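Local coordinates for protein PipY (Synechococcus elongatus, PDB 5NLC) that binds pyridoxal 5'-phosphate on a modified TIM barrel and is probably involved in homeostasis of this cofactor, at residues W67-K72 / E83-I88; L73-A78 / W94-R99; H89-W94 / P111-Q116; Q139-Q144 / Q180-L185. All coordinates share one frame; numbering follows the deposited sequence. Where two conformers were deposited one is given.

The four contacts run along one flank of the modified TIM barrel, from the sheet out to its helices. Contacts 1 and 3 join three neighbouring parallel strands, 66-69, 87-91 and 112-116. They share strand 87-91, and their centres are about 10 Å apart. Contact 2 lies outside this sheet, its centre about 12 Å from that of contact 1 and about 9 Å from that of contact 3. It brings the loop after strand 66-69 against helix 94-107, and its segments alternate with those of contacts 1 and 3 along the chain. Contact 4 comes last, its centre about 21 Å from that of contact 1. Trp-94 and Ala-97 pack on residues 139-143, so helix 94-107 links the strand contacts to contact 4.

Contact 1: W67-K72 / E83-I88; sequences WHLLGK and EHFDWI
Phe-85 lays its ring against strand 66-69, mostly on Leu-69. CB sits near the carbonyl oxygen of Trp-67. CG lies under the CB of Leu-69, which stands over the ring centre, 3.6 Å from the centroid, as a CH-pi contact. CD1 reaches in to 3.3 Å from the N of Leu-69, and CE1 borders the carbonyl group of His-68. CZ ends against CD1 of Leu-69. CG of Phe-85 stands anti to its own carbonyl carbon (chi1 -73°), which turns the ring to the strand. An alanine here is likely to leave CB of Leu-69 without the face it rests on and open a gap beside the strand.

Strand 66-69, helix 78-84 and strand 87-91 form a beta-alpha-beta unit of the barrel, and its two strands pair in parallel. O of Trp-67 accepts from N of Trp-87 at 3.1 Å and also from N of Asp-86. N of Leu-69 donates to O of Trp-87 at 2.8 Å. Asp-86 OD2 takes the N-H of Trp-67 on its anti lone pair, at 2.9 Å and nearly straight (170°). His-68 and Trp-87 run side by side as an offset stack, planes at 16°.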
loop_
_atom_site.group_PDB
_atom_site.type_symbol
_atom_site.label_atom_id
_atom_site.label_comp_id
_atom_site.label_asym_id
_atom_site.label_seq_id
_atom_site.Cartn_x
_atom_site.Cartn_y
_atom_site.Cartn_z
ATOM N N TRP A 67 7.255 -3.013 -6.821
ATOM C CA TRP A 67 6.373 -3.994 -6.229
ATOM C C TRP A 67 5.867 -3.540 -4.844
ATOM O O TRP A 67 6.680 -3.151 -3.963
ATOM C CB TRP A 67 7.107 -5.304 -6.021
ATOM C CG TRP A 67 7.362 -6.054 -7.334
ATOM C CD1 TRP A 67 8.522 -6.092 -8.065
ATOM C CD2 TRP A 67 6.418 -6.787 -8.053
ATOM N NE1 TRP A 67 8.339 -6.841 -9.203
ATOM C CE2 TRP A 67 7.056 -7.303 -9.206
ATOM C CE3 TRP A 67 5.066 -7.092 -7.841
ATOM C CZ2 TRP A 67 6.373 -8.133 -10.151
ATOM C CZ3 TRP A 67 4.417 -7.957 -8.790
ATOM C CH2 TRP A 67 5.053 -8.401 -9.929
ATOM N N HIS A 68 4.577 -3.705 -4.660
ATOM C CA HIS A 68 3.843 -3.265 -3.467
ATOM C C HIS A 68 3.199 -4.487 -2.833
ATOM O O HIS A 68 2.477 -5.239 -3.546
ATOM C CB HIS A 68 2.728 -2.308 -3.887
ATOM C CG HIS A 68 3.210 -1.004 -4.449
ATOM N ND1 HIS A 68 3.190 0.157 -3.722
ATOM C CD2 HIS A 68 3.735 -0.678 -5.644
ATOM C CE1 HIS A 68 3.709 1.140 -4.438
ATOM N NE2 HIS A 68 3.988 0.675 -5.635
ATOM N N LEU A 69 3.396 -4.701 -1.530
ATOM C CA LEU A 69 2.688 -5.714 -0.818
ATOM C C LEU A 69 1.488 -5.067 -0.156
ATOM O O LEU A 69 1.603 -4.125 0.618
ATOM C CB LEU A 69 3.617 -6.402 0.226
ATOM C CG LEU A 69 2.924 -7.390 1.143
ATOM C CD1 LEU A 69 2.360 -8.538 0.324
ATOM C CD2 LEU A 69 3.890 -7.949 2.158
ATOM N N LEU A 70 0.304 -5.609 -0.457
ATOM C CA LEU A 70 -0.913 -4.999 -0.082
ATOM C C LEU A 70 -1.694 -5.733 1.005
ATOM O O LEU A 70 -2.647 -5.169 1.524
ATOM C CB LEU A 70 -1.790 -4.871 -1.324
ATOM C CG LEU A 70 -1.214 -4.040 -2.473
ATOM C CD1 LEU A 70 -2.180 -4.133 -3.659
ATOM C CD2 LEU A 70 -0.910 -2.646 -2.038
ATOM N N GLY A 71 -1.418 -6.996 1.258
ATOM C CA GLY A 71 -2.206 -7.746 2.191
ATOM C C GLY A 71 -1.427 -8.030 3.459
ATOM O O GLY A 71 -0.287 -7.589 3.625
ATOM N N LYS A 72 -2.036 -8.860 4.293
ATOM C CA LYS A 72 -1.575 -9.142 5.669
ATOM C C LYS A 72 -0.181 -9.735 5.602
ATOM O O LYS A 72 0.063 -10.616 4.821
ATOM C CB LYS A 72 -2.539 -10.147 6.297
ATOM C CG LYS A 72 -2.136 -10.826 7.603
ATOM C CD LYS A 72 -2.092 -9.829 8.746
ATOM C CE LYS A 72 -1.703 -10.565 10.051
ATOM N NZ LYS A 72 -1.525 -9.632 11.185
ATOM N N GLU A 83 12.956 -8.597 1.201
ATOM C CA GLU A 83 13.830 -8.977 0.106
ATOM C C GLU A 83 13.168 -8.683 -1.239
ATOM O O GLU A 83 13.883 -8.326 -2.156
ATOM C CB GLU A 83 14.220 -10.470 0.192
ATOM C CG GLU A 83 15.261 -10.819 1.286
ATOM C CD GLU A 83 15.498 -12.346 1.457
ATOM O OE1 GLU A 83 14.599 -13.158 1.138
ATOM O OE2 GLU A 83 16.589 -12.737 1.933
ATOM N N HIS A 84 11.828 -8.808 -1.324
ATOM C CA HIS A 84 11.087 -8.815 -2.570
ATOM C C HIS A 84 10.212 -7.597 -2.840
ATOM O O HIS A 84 9.787 -7.483 -3.933
ATOM C CB HIS A 84 10.239 -10.091 -2.686
ATOM C CG HIS A 84 11.085 -11.317 -2.833
ATOM N ND1 HIS A 84 11.481 -11.803 -4.061
ATOM C CD2 HIS A 84 11.692 -12.087 -1.901
ATOM C CE1 HIS A 84 12.316 -12.823 -3.865
ATOM N NE2 HIS A 84 12.418 -13.042 -2.567
ATOM N N PHE A 85 9.884 -6.761 -1.865
ATOM C CA PHE A 85 8.972 -5.660 -2.107
ATOM C C PHE A 85 9.681 -4.333 -1.906
ATOM O O PHE A 85 10.474 -4.151 -0.991
ATOM C CB PHE A 85 7.754 -5.809 -1.206
ATOM C CG PHE A 85 6.817 -6.935 -1.658
ATOM C CD1 PHE A 85 5.846 -6.693 -2.607
ATOM C CD2 PHE A 85 6.927 -8.182 -1.137
ATOM C CE1 PHE A 85 5.011 -7.704 -3.057
ATOM C CE2 PHE A 85 6.115 -9.219 -1.551
ATOM C CZ PHE A 85 5.142 -8.987 -2.511
ATOM N N ASP A 86 9.321 -3.363 -2.692
ATOM C CA ASP A 86 9.767 -1.979 -2.551
ATOM C C ASP A 86 8.919 -1.208 -1.498
ATOM O O ASP A 86 9.449 -0.405 -0.751
ATOM C CB ASP A 86 9.647 -1.320 -3.944
ATOM C CG ASP A 86 10.497 -2.047 -4.976
ATOM O OD1 ASP A 86 11.723 -2.075 -4.696
ATOM O OD2 ASP A 86 9.952 -2.677 -5.922
ATOM N N TRP A 87 7.623 -1.473 -1.494
ATOM C CA TRP A 87 6.621 -0.904 -0.615
ATOM C C TRP A 87 5.881 -2.005 0.102
ATOM O O TRP A 87 5.459 -3.031 -0.538
ATOM C CB TRP A 87 5.538 -0.106 -1.382
ATOM C CG TRP A 87 5.971 1.244 -1.836
ATOM C CD1 TRP A 87 6.712 1.502 -2.911
ATOM C CD2 TRP A 87 5.675 2.515 -1.235
ATOM N NE1 TRP A 87 6.952 2.844 -3.031
ATOM C CE2 TRP A 87 6.301 3.491 -2.022
ATOM C CE3 TRP A 87 4.964 2.916 -0.103
ATOM C CZ2 TRP A 87 6.285 4.855 -1.695
ATOM C CZ3 TRP A 87 4.879 4.293 0.176
ATOM C CH2 TRP A 87 5.581 5.216 -0.568
ATOM N N ILE A 88 5.671 -1.795 1.401
ATOM C CA ILE A 88 4.829 -2.684 2.189
ATOM C C ILE A 88 3.758 -1.823 2.819
ATOM O O ILE A 88 4.079 -0.974 3.654
ATOM C CB ILE A 88 5.656 -3.444 3.260
ATOM C CG1 ILE A 88 6.761 -4.233 2.607
ATOM C CG2 ILE A 88 4.702 -4.265 4.131
ATOM C CD1 ILE A 88 7.756 -4.823 3.578
#

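Contact 2: L73-A78 / W94-R99; sequences LQSNKA and WALAER. With PO4 (phosphate ion), chain C.
Leu-96 and Leu-73 make the apolar part of this contact, crossing at about a right angle. CD2 of Leu-96 lies 4.1 Å from CB of Leu-73 and also near the Leu-73 carbonyl oxygen. CD1 of Leu-96 is the busier branch. It touches CD2 of Leu-73, OG of Ser-75 and CB of Ala-78. Chi1 of Leu-96 is -179°, with CG anti to the backbone N, and this carries both methyls to the loop. Ala-78 adds a second apolar touch, its CB 4.0 Å from CG of Arg-99.

The polar part is built on Arg-99. Its guanidinium lies flat under the backbone O of Ser-75, which sits over the centre of one face, 3.4 Å from CZ. The oxygen rests on the face, with no hydrogen bond between the two. CB of Ser-75 is also close, 3.5 Å from NH2. The chain of Arg-99 bends at chi2 (79°), between the touch on Ala-78 and the flat group beyond.

The edge of the guanidinium does the bonding. NE donates to O1 of the phosphate ion at 2.7 Å, nearly straight at 165°. NH1 reaches O4 at 3.3 Å and O1 more weakly. NH2 donates a hydrogen bond to a water at 2.8 Å, and that water has a weak link to OG of Ser-75.

Arg-79 and Arg-102 also bind the phosphate, which probably came from the crystallisation liquor. The loop before helix 78-84 thus meets helix 94-107 through an apolar inner side and an arginine-rich outer side, whose positive charges the anion probably helps to offset.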
loop_
_atom_site.group_PDB
_atom_site.type_symbol
_atom_site.label_atom_id
_atom_site.label_comp_id
_atom_site.label_asym_id
_atom_site.label_seq_id
_atom_site.Cartn_x
_atom_site.Cartn_y
_atom_site.Cartn_z
ATOM N N LEU A 73 0.715 -9.293 6.449
ATOM C CA LEU A 73 2.081 -9.798 6.423
ATOM C C LEU A 73 2.321 -10.380 7.785
ATOM O O LEU A 73 2.275 -9.659 8.775
ATOM C CB LEU A 73 3.055 -8.673 6.133
ATOM C CG LEU A 73 4.542 -9.028 6.214
ATOM C CD1 LEU A 73 4.901 -10.241 5.340
ATOM C CD2 LEU A 73 5.454 -7.853 5.906
ATOM N N GLN A 74 2.536 -11.681 7.854
ATOM C CA GLN A 74 2.898 -12.339 9.113
ATOM C C GLN A 74 4.337 -12.072 9.436
ATOM O O GLN A 74 5.173 -12.044 8.532
ATOM C CB GLN A 74 2.694 -13.860 8.995
ATOM C CG GLN A 74 1.276 -14.292 8.656
ATOM C CD GLN A 74 0.250 -13.800 9.659
ATOM O OE1 GLN A 74 0.549 -13.617 10.857
ATOM N NE2 GLN A 74 -0.983 -13.588 9.184
ATOM N N SER A 75 4.643 -11.915 10.727
ATOM C CA SER A 75 6.022 -11.580 11.162
ATOM C C SER A 75 7.104 -12.552 10.693
ATOM O O SER A 75 8.209 -12.095 10.437
ATOM C CB SER A 75 6.102 -11.355 12.681
ATOM O OG SER A 75 5.765 -9.985 12.936
ATOM N N ASN A 76 6.771 -13.844 10.487
ATOM C CA ASN A 76 7.715 -14.835 9.968
ATOM C C ASN A 76 7.943 -14.813 8.458
ATOM O O ASN A 76 8.745 -15.597 7.943
ATOM C CB ASN A 76 7.341 -16.270 10.447
ATOM C CG ASN A 76 6.067 -16.873 9.762
ATOM O OD1 ASN A 76 5.394 -16.278 8.882
ATOM N ND2 ASN A 76 5.726 -18.068 10.207
ATOM N N LYS A 77 7.212 -13.976 7.739
ATOM C CA LYS A 77 7.419 -13.740 6.325
ATOM C C LYS A 77 8.014 -12.350 6.095
ATOM O O LYS A 77 8.169 -11.934 4.955
ATOM C CB LYS A 77 6.094 -13.861 5.541
ATOM C CG LYS A 77 5.513 -15.257 5.405
ATOM C CD LYS A 77 6.441 -16.171 4.585
ATOM C CE LYS A 77 6.021 -17.640 4.662
ATOM N NZ LYS A 77 4.666 -17.850 4.072
ATOM N N ALA A 78 8.332 -11.638 7.165
ATOM C CA ALA A 78 8.847 -10.284 7.040
ATOM C C ALA A 78 10.166 -10.309 6.243
ATOM O O ALA A 78 10.408 -9.425 5.479
ATOM C CB ALA A 78 9.010 -9.636 8.397
ATOM N N TRP A 94 3.359 -2.265 15.921
ATOM C CA TRP A 94 4.701 -1.888 16.292
ATOM C C TRP A 94 5.623 -3.087 16.051
ATOM O O TRP A 94 6.728 -2.962 15.481
ATOM C CB TRP A 94 4.779 -1.445 17.777
ATOM C CG TRP A 94 6.151 -1.502 18.245
ATOM C CD1 TRP A 94 6.697 -2.462 18.996
ATOM C CD2 TRP A 94 7.226 -0.627 17.873
ATOM N NE1 TRP A 94 8.043 -2.208 19.200
ATOM C CE2 TRP A 94 8.388 -1.102 18.491
ATOM C CE3 TRP A 94 7.316 0.526 17.103
ATOM C CZ2 TRP A 94 9.635 -0.455 18.360
ATOM C CZ3 TRP A 94 8.565 1.148 16.959
ATOM C CH2 TRP A 94 9.679 0.667 17.589
ATOM N N ALA A 95 5.219 -4.273 16.518
ATOM C CA ALA A 95 6.078 -5.450 16.340
ATOM C C ALA A 95 6.535 -5.680 14.895
ATOM O O ALA A 95 7.690 -5.984 14.633
ATOM C CB ALA A 95 5.329 -6.685 16.784
ATOM N N LEU A 96 5.615 -5.481 13.954
ATOM C CA LEU A 96 5.926 -5.768 12.575
ATOM C C LEU A 96 6.861 -4.670 12.067
ATOM O O LEU A 96 7.812 -4.950 11.286
ATOM C CB LEU A 96 4.684 -5.850 11.686
ATOM C CG LEU A 96 4.959 -6.190 10.191
ATOM C CD1 LEU A 96 5.746 -7.469 9.995
ATOM C CD2 LEU A 96 3.656 -6.195 9.346
ATOM N N ALA A 97 6.603 -3.444 12.449
ATOM C CA ALA A 97 7.460 -2.345 12.005
ATOM C C ALA A 97 8.887 -2.556 12.499
ATOM O O ALA A 97 9.855 -2.407 11.705
ATOM C CB ALA A 97 6.962 -1.027 12.515
ATOM N N GLU A 98 9.005 -2.870 13.781
ATOM C CA GLU A 98 10.329 -3.192 14.395
ATOM C C GLU A 98 11.040 -4.338 13.710
ATOM O O GLU A 98 12.270 -4.289 13.449
ATOM C CB GLU A 98 10.197 -3.447 15.902
ATOM C CG GLU A 98 11.592 -3.532 16.521
ATOM C CD GLU A 98 11.661 -3.420 18.011
ATOM O OE1 GLU A 98 10.810 -3.999 18.724
ATOM O OE2 GLU A 98 12.637 -2.744 18.469
ATOM N N ARG A 99 10.280 -5.398 13.431
ATOM C CA ARG A 99 10.814 -6.591 12.793
ATOM C C ARG A 99 11.337 -6.256 11.382
ATOM O O ARG A 99 12.478 -6.610 11.030
ATOM C CB ARG A 99 9.733 -7.670 12.745
ATOM C CG ARG A 99 10.128 -9.015 12.168
ATOM C CD ARG A 99 10.867 -9.816 13.171
ATOM N NE ARG A 99 11.071 -11.193 12.769
ATOM C CZ ARG A 99 10.326 -12.232 13.139
ATOM N NH1 ARG A 99 10.666 -13.432 12.699
ATOM N NH2 ARG A 99 9.256 -12.109 13.935
HETATM P P PO4 C . 14.038 -13.267 11.099
HETATM O O1 PO4 C . 13.194 -12.050 11.363
HETATM O O2 PO4 C . 13.709 -13.831 9.734
HETATM O O3 PO4 C . 15.495 -12.855 11.154
HETATM O O4 PO4 C . 13.777 -14.291 12.186
HETATM O O HOH W 1 8.142 -9.963 15.342
#

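Contact 3: H89-W94 / P111-Q116; sequences HSVDSW and PKLCLQ
Val-91 fits its two methyls against two leucines of strand 112-116, crossing both at a slant. CG2 meets CD2 of Leu-113 at 4.0 Å, and CG1 meets CD2 of Leu-115 at 4.0 Å. CG1 stands anti to the backbone N (chi1 -174°) and CG2 anti to the carbonyl carbon, which spreads the branches so that each finds its own leucine. Val-91 also packs on Ala-97 and Leu-100, so this face of the sheet is covered by helix 94-107.

His-89 and Cys-114 meet differently. SG of Cys-114 approaches the imidazole obliquely, 4.6 Å from its centroid. The ring's polar ends are taken by other residues, ND1 by Ser-191 OG and NE2 by His-68 ND1.

Gln-116 reaches out with an extended chain. Its OE1 rests 3.3 Å from CB of Ser-90, while OG of Ser-90 turns to O of Gly-71. NE2 of Gln-116 has a weak bond to O of Ala-126.

Behind these side chains the strands pair in parallel at Val-91 and Leu-115. N of Val-91 donates to O of Cys-114 at 3.1 Å, and O of Val-91 accepts from N of Gln-116 at 2.9 Å. The axes of segments 89-91 and 112-116 are at 63°. Strands 87-91 and 112-116 with helix 94-107 form a beta-alpha-beta crossover of the barrel.

The chemistry divides by side: aliphatic packing faces the helix, while the histidine is held at both nitrogens, its side chain about 6 Å from that of Arg-210. Arg-210 binds pyridoxal 5'-phosphate, absent from this chain. The histidine's two bonds probably fix the ring's rotation near the cofactor site.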
loop_
_atom_site.group_PDB
_atom_site.type_symbol
_atom_site.label_atom_id
_atom_site.label_comp_id
_atom_site.label_asym_id
_atom_site.label_seq_id
_atom_site.Cartn_x
_atom_site.Cartn_y
_atom_site.Cartn_z
ATOM N N HIS A 89 2.490 -2.004 2.396
ATOM C CA HIS A 89 1.385 -1.116 2.838
ATOM C C HIS A 89 0.712 -1.546 4.116
ATOM O O HIS A 89 0.008 -0.761 4.723
ATOM C CB HIS A 89 0.332 -0.979 1.734
ATOM C CG HIS A 89 0.842 -0.295 0.509
ATOM N ND1 HIS A 89 0.323 0.905 0.079
ATOM C CD2 HIS A 89 1.813 -0.635 -0.390
ATOM C CE1 HIS A 89 0.946 1.269 -1.036
ATOM N NE2 HIS A 89 1.845 0.353 -1.352
ATOM N N SER A 90 0.938 -2.758 4.592
ATOM C CA SER A 90 0.098 -3.349 5.581
ATOM C C SER A 90 0.828 -3.454 6.884
ATOM O O SER A 90 0.755 -4.478 7.573
ATOM C CB SER A 90 -0.300 -4.734 5.101
ATOM O OG SER A 90 0.850 -5.488 4.662
ATOM N N VAL A 91 1.607 -2.455 7.241
ATOM C CA VAL A 91 2.317 -2.560 8.521
ATOM C C VAL A 91 1.355 -2.238 9.639
ATOM O O VAL A 91 1.015 -1.099 9.838
ATOM C CB VAL A 91 3.514 -1.652 8.546
ATOM C CG1 VAL A 91 4.306 -1.873 9.803
ATOM C CG2 VAL A 91 4.379 -2.023 7.327
ATOM N N ASP A 92 0.876 -3.266 10.309
ATOM C CA ASP A 92 -0.256 -3.145 11.204
ATOM C C ASP A 92 0.046 -3.120 12.686
ATOM O O ASP A 92 -0.871 -3.078 13.516
ATOM C CB ASP A 92 -1.244 -4.281 10.888
ATOM C CG ASP A 92 -0.669 -5.660 11.214
ATOM O OD1 ASP A 92 0.497 -5.981 10.995
ATOM O OD2 ASP A 92 -1.428 -6.447 11.728
ATOM N N SER A 93 1.313 -3.133 13.056
ATOM C CA SER A 93 1.665 -3.130 14.479
ATOM C C SER A 93 3.080 -2.621 14.677
ATOM O O SER A 93 3.918 -2.627 13.713
ATOM C CB SER A 93 1.605 -4.559 15.016
ATOM O OG SER A 93 2.559 -5.383 14.304
ATOM N N TRP A 94 3.359 -2.265 15.921
ATOM C CA TRP A 94 4.701 -1.888 16.292
ATOM C C TRP A 94 5.623 -3.087 16.051
ATOM O O TRP A 94 6.728 -2.962 15.481
ATOM C CB TRP A 94 4.779 -1.445 17.777
ATOM C CG TRP A 94 6.151 -1.502 18.245
ATOM C CD1 TRP A 94 6.697 -2.462 18.996
ATOM C CD2 TRP A 94 7.226 -0.627 17.873
ATOM N NE1 TRP A 94 8.043 -2.208 19.200
ATOM C CE2 TRP A 94 8.388 -1.102 18.491
ATOM C CE3 TRP A 94 7.316 0.526 17.103
ATOM C CZ2 TRP A 94 9.635 -0.455 18.360
ATOM C CZ3 TRP A 94 8.565 1.148 16.959
ATOM C CH2 TRP A 94 9.679 0.667 17.589
ATOM N N PRO A 111 12.742 -0.823 2.990
ATOM C CA PRO A 111 11.361 -0.756 2.400
ATOM C C PRO A 111 10.642 0.543 2.724
ATOM O O PRO A 111 10.820 1.073 3.837
ATOM C CB PRO A 111 10.645 -1.919 3.058
ATOM C CG PRO A 111 11.407 -2.166 4.304
ATOM C CD PRO A 111 12.842 -1.879 4.000
ATOM N N LYS A 112 9.807 1.016 1.785
ATOM C CA LYS A 112 8.876 2.058 2.053
ATOM C C LYS A 112 7.581 1.457 2.654
ATOM O O LYS A 112 7.052 0.440 2.152
ATOM C CB LYS A 112 8.627 2.892 0.795
ATOM C CG LYS A 112 9.816 3.755 0.457
ATOM C CD LYS A 112 9.693 4.379 -0.895
ATOM C CE LYS A 112 11.008 4.360 -1.654
ATOM N NZ LYS A 112 10.995 5.526 -2.600
ATOM N N LEU A 113 7.094 2.055 3.760
ATOM C CA LEU A 113 6.038 1.484 4.590
ATOM C C LEU A 113 4.890 2.439 4.676
ATOM O O LEU A 113 5.096 3.663 4.764
ATOM C CB LEU A 113 6.527 1.186 5.984
ATOM C CG LEU A 113 7.804 0.352 6.124
ATOM C CD1 LEU A 113 8.038 0.115 7.590
ATOM C CD2 LEU A 113 7.739 -0.977 5.461
ATOM N N CYS A 114 3.691 1.882 4.567
ATOM C CA CYS A 114 2.520 2.513 5.118
ATOM C C CYS A 114 2.117 1.763 6.386
ATOM O O CYS A 114 2.273 0.523 6.538
ATOM C CB CYS A 114 1.358 2.609 4.110
ATOM S SG CYS A 114 1.746 3.669 2.679
ATOM N N LEU A 115 1.610 2.537 7.322
ATOM C CA LEU A 115 1.073 1.985 8.544
ATOM C C LEU A 115 -0.443 1.820 8.361
ATOM O O LEU A 115 -1.165 2.806 8.120
ATOM C CB LEU A 115 1.357 2.944 9.677
ATOM C CG LEU A 115 2.835 3.302 9.840
ATOM C CD1 LEU A 115 2.971 4.304 10.988
ATOM C CD2 LEU A 115 3.626 2.070 10.164
ATOM N N GLN A 116 -0.904 0.597 8.484
ATOM C CA GLN A 116 -2.280 0.229 8.278
ATOM C C GLN A 116 -2.997 0.422 9.595
ATOM O O GLN A 116 -2.728 -0.307 10.546
ATOM C CB GLN A 116 -2.399 -1.215 7.893
ATOM C CG GLN A 116 -3.824 -1.638 7.520
ATOM C CD GLN A 116 -3.933 -3.069 7.097
ATOM O OE1 GLN A 116 -3.110 -3.568 6.374
ATOM N NE2 GLN A 116 -5.063 -3.692 7.409
#

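Contact 4: Q139-Q144 / Q180-L185; sequences QLSQLQ and QQAPQL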
loop_
_atom_site.group_PDB
_atom_site.type_symbol
_atom_site.label_atom_id
_atom_site.label_comp_id
_atom_site.label_asym_id
_atom_site.label_seq_id
_atom_site.Cartn_x
_atom_site.Cartn_y
_atom_site.Cartn_z
ATOM N N GLN A 139 9.022 6.196 18.852
ATOM C CA GLN A 139 9.837 5.040 18.574
ATOM C C GLN A 139 9.834 4.708 17.075
ATOM O O GLN A 139 10.870 4.334 16.498
ATOM C CB GLN A 139 9.348 3.845 19.375
ATOM C CG GLN A 139 9.741 3.932 20.848
ATOM C CD GLN A 139 8.942 4.927 21.624
ATOM O OE1 GLN A 139 7.702 5.028 21.422
ATOM N NE2 GLN A 139 9.627 5.694 22.543
ATOM N N LEU A 140 8.672 4.886 16.428
ATOM C CA LEU A 140 8.639 4.735 14.969
ATOM C C LEU A 140 9.586 5.679 14.249
ATOM O O LEU A 140 10.261 5.294 13.284
ATOM C CB LEU A 140 7.230 4.944 14.444
ATOM C CG LEU A 140 6.290 3.813 14.820
ATOM C CD1 LEU A 140 4.851 4.266 14.689
ATOM C CD2 LEU A 140 6.520 2.583 13.961
ATOM N N SER A 141 9.615 6.908 14.705
ATOM C CA SER A 141 10.517 7.923 14.199
ATOM C C SER A 141 11.997 7.602 14.333
ATOM O O SER A 141 12.784 8.079 13.532
ATOM C CB SER A 141 10.236 9.273 14.898
ATOM O OG SER A 141 8.948 9.700 14.483
ATOM N N GLN A 142 12.357 6.749 15.277
ATOM C CA GLN A 142 13.747 6.320 15.435
ATOM C C GLN A 142 14.169 5.077 14.707
ATOM O O GLN A 142 15.323 4.663 14.828
ATOM C CB GLN A 142 14.025 6.175 16.926
ATOM C CG GLN A 142 13.879 7.552 17.555
ATOM C CD GLN A 142 13.815 7.531 19.069
ATOM O OE1 GLN A 142 13.565 6.489 19.700
ATOM N NE2 GLN A 142 14.031 8.712 19.675
ATOM N N LEU A 143 13.239 4.413 14.024
ATOM C CA LEU A 143 13.588 3.285 13.186
ATOM C C LEU A 143 14.420 3.827 12.015
ATOM O O LEU A 143 13.982 4.726 11.304
ATOM C CB LEU A 143 12.325 2.546 12.728
ATOM C CG LEU A 143 11.536 1.827 13.814
ATOM C CD1 LEU A 143 10.257 1.236 13.223
ATOM C CD2 LEU A 143 12.315 0.752 14.567
ATOM N N GLN A 144 15.648 3.368 11.877
ATOM C CA GLN A 144 16.584 3.979 10.921
ATOM C C GLN A 144 16.656 3.307 9.579
ATOM O O GLN A 144 17.217 3.889 8.653
ATOM C CB GLN A 144 18.005 3.901 11.500
ATOM C CG GLN A 144 18.131 4.538 12.855
ATOM C CD GLN A 144 17.949 6.037 12.790
ATOM O OE1 GLN A 144 18.792 6.751 12.225
ATOM N NE2 GLN A 144 16.846 6.536 13.363
ATOM N N GLN A 180 2.087 16.276 11.950
ATOM C CA GLN A 180 2.395 17.397 12.893
ATOM C C GLN A 180 3.076 16.883 14.155
ATOM O O GLN A 180 3.993 17.509 14.641
ATOM C CB GLN A 180 1.148 18.216 13.253
ATOM N N GLN A 181 2.692 15.713 14.633
ATOM C CA GLN A 181 3.310 15.122 15.825
ATOM C C GLN A 181 4.699 14.502 15.545
ATOM O O GLN A 181 5.494 14.411 16.488
ATOM C CB GLN A 181 2.416 14.034 16.428
ATOM C CG GLN A 181 1.035 14.530 16.922
ATOM C CD GLN A 181 1.130 15.421 18.122
ATOM O OE1 GLN A 181 0.817 16.615 18.059
ATOM N NE2 GLN A 181 1.649 14.878 19.206
ATOM N N ALA A 182 5.010 14.142 14.307
ATOM C CA ALA A 182 6.247 13.442 13.946
ATOM C C ALA A 182 6.971 14.115 12.795
ATOM O O ALA A 182 6.976 13.587 11.664
ATOM C CB ALA A 182 5.950 11.968 13.626
ATOM N N PRO A 183 7.587 15.292 13.064
ATOM C CA PRO A 183 8.264 15.964 11.988
ATOM C C PRO A 183 9.385 15.143 11.339
ATOM O O PRO A 183 9.597 15.364 10.176
ATOM C CB PRO A 183 8.787 17.286 12.644
ATOM C CG PRO A 183 8.710 17.074 14.132
ATOM C CD PRO A 183 7.540 16.122 14.279
ATOM N N GLN A 184 10.028 14.180 12.016
ATOM C CA GLN A 184 11.068 13.270 11.457
ATOM C C GLN A 184 10.534 12.386 10.326
ATOM O O GLN A 184 11.302 11.881 9.523
ATOM C CB GLN A 184 11.704 12.323 12.546
ATOM C CG GLN A 184 12.657 12.955 13.572
ATOM C CD GLN A 184 13.481 11.944 14.395
ATOM O OE1 GLN A 184 13.249 11.724 15.605
ATOM N NE2 GLN A 184 14.450 11.315 13.737
ATOM N N LEU A 185 9.222 12.132 10.310
ATOM C CA LEU A 185 8.654 11.169 9.388
ATOM C C LEU A 185 8.110 11.889 8.176
ATOM O O LEU A 185 7.667 13.044 8.228
ATOM C CB LEU A 185 7.547 10.428 10.044
ATOM C CG LEU A 185 7.922 9.470 11.148
ATOM C CD1 LEU A 185 6.643 8.810 11.652
ATOM C CD2 LEU A 185 8.821 8.418 10.599
#
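Ser-141 and Leu-185 form the close-packed part of this contact. OG of Ser-141 lies 3.5 Å from CG of Leu-185 and 3.8 Å from its CD1. CD2 of the same leucine comes to 4.0 Å from CA of Ser-141. The hydroxyl is not left without a polar mate, because it bonds to O of Leu-137 one helical turn back. Its touches on Leu-185 are therefore plain packing. CB of Ala-182 adds a touch on the same OG at 3.9 Å. An alanine in place of Leu-185 would probably open a gap beside Ser-141 where CG and the two methyls now lie.

The other side is looser and faces solvent. Gln-184 is exposed, and its chain runs out extended past Ser-141. OE1 stays 3.9 Å from CB of Ser-141, and NE2 is 3.6 Å from O of Ser-141, too far to count as a bond. These two positions are doubtful, because Gln-184 has a second conformer.

A type I turn from Ala-182 to Leu-185, closed by N of Leu-185 on O of Ala-182, follows helix 161-181. It sets Leu-185 against Ser-141 of helix 130-141. Leu-140 and Leu-185 both also pack on Ile-148 of strand 147-152, beneath the two helices.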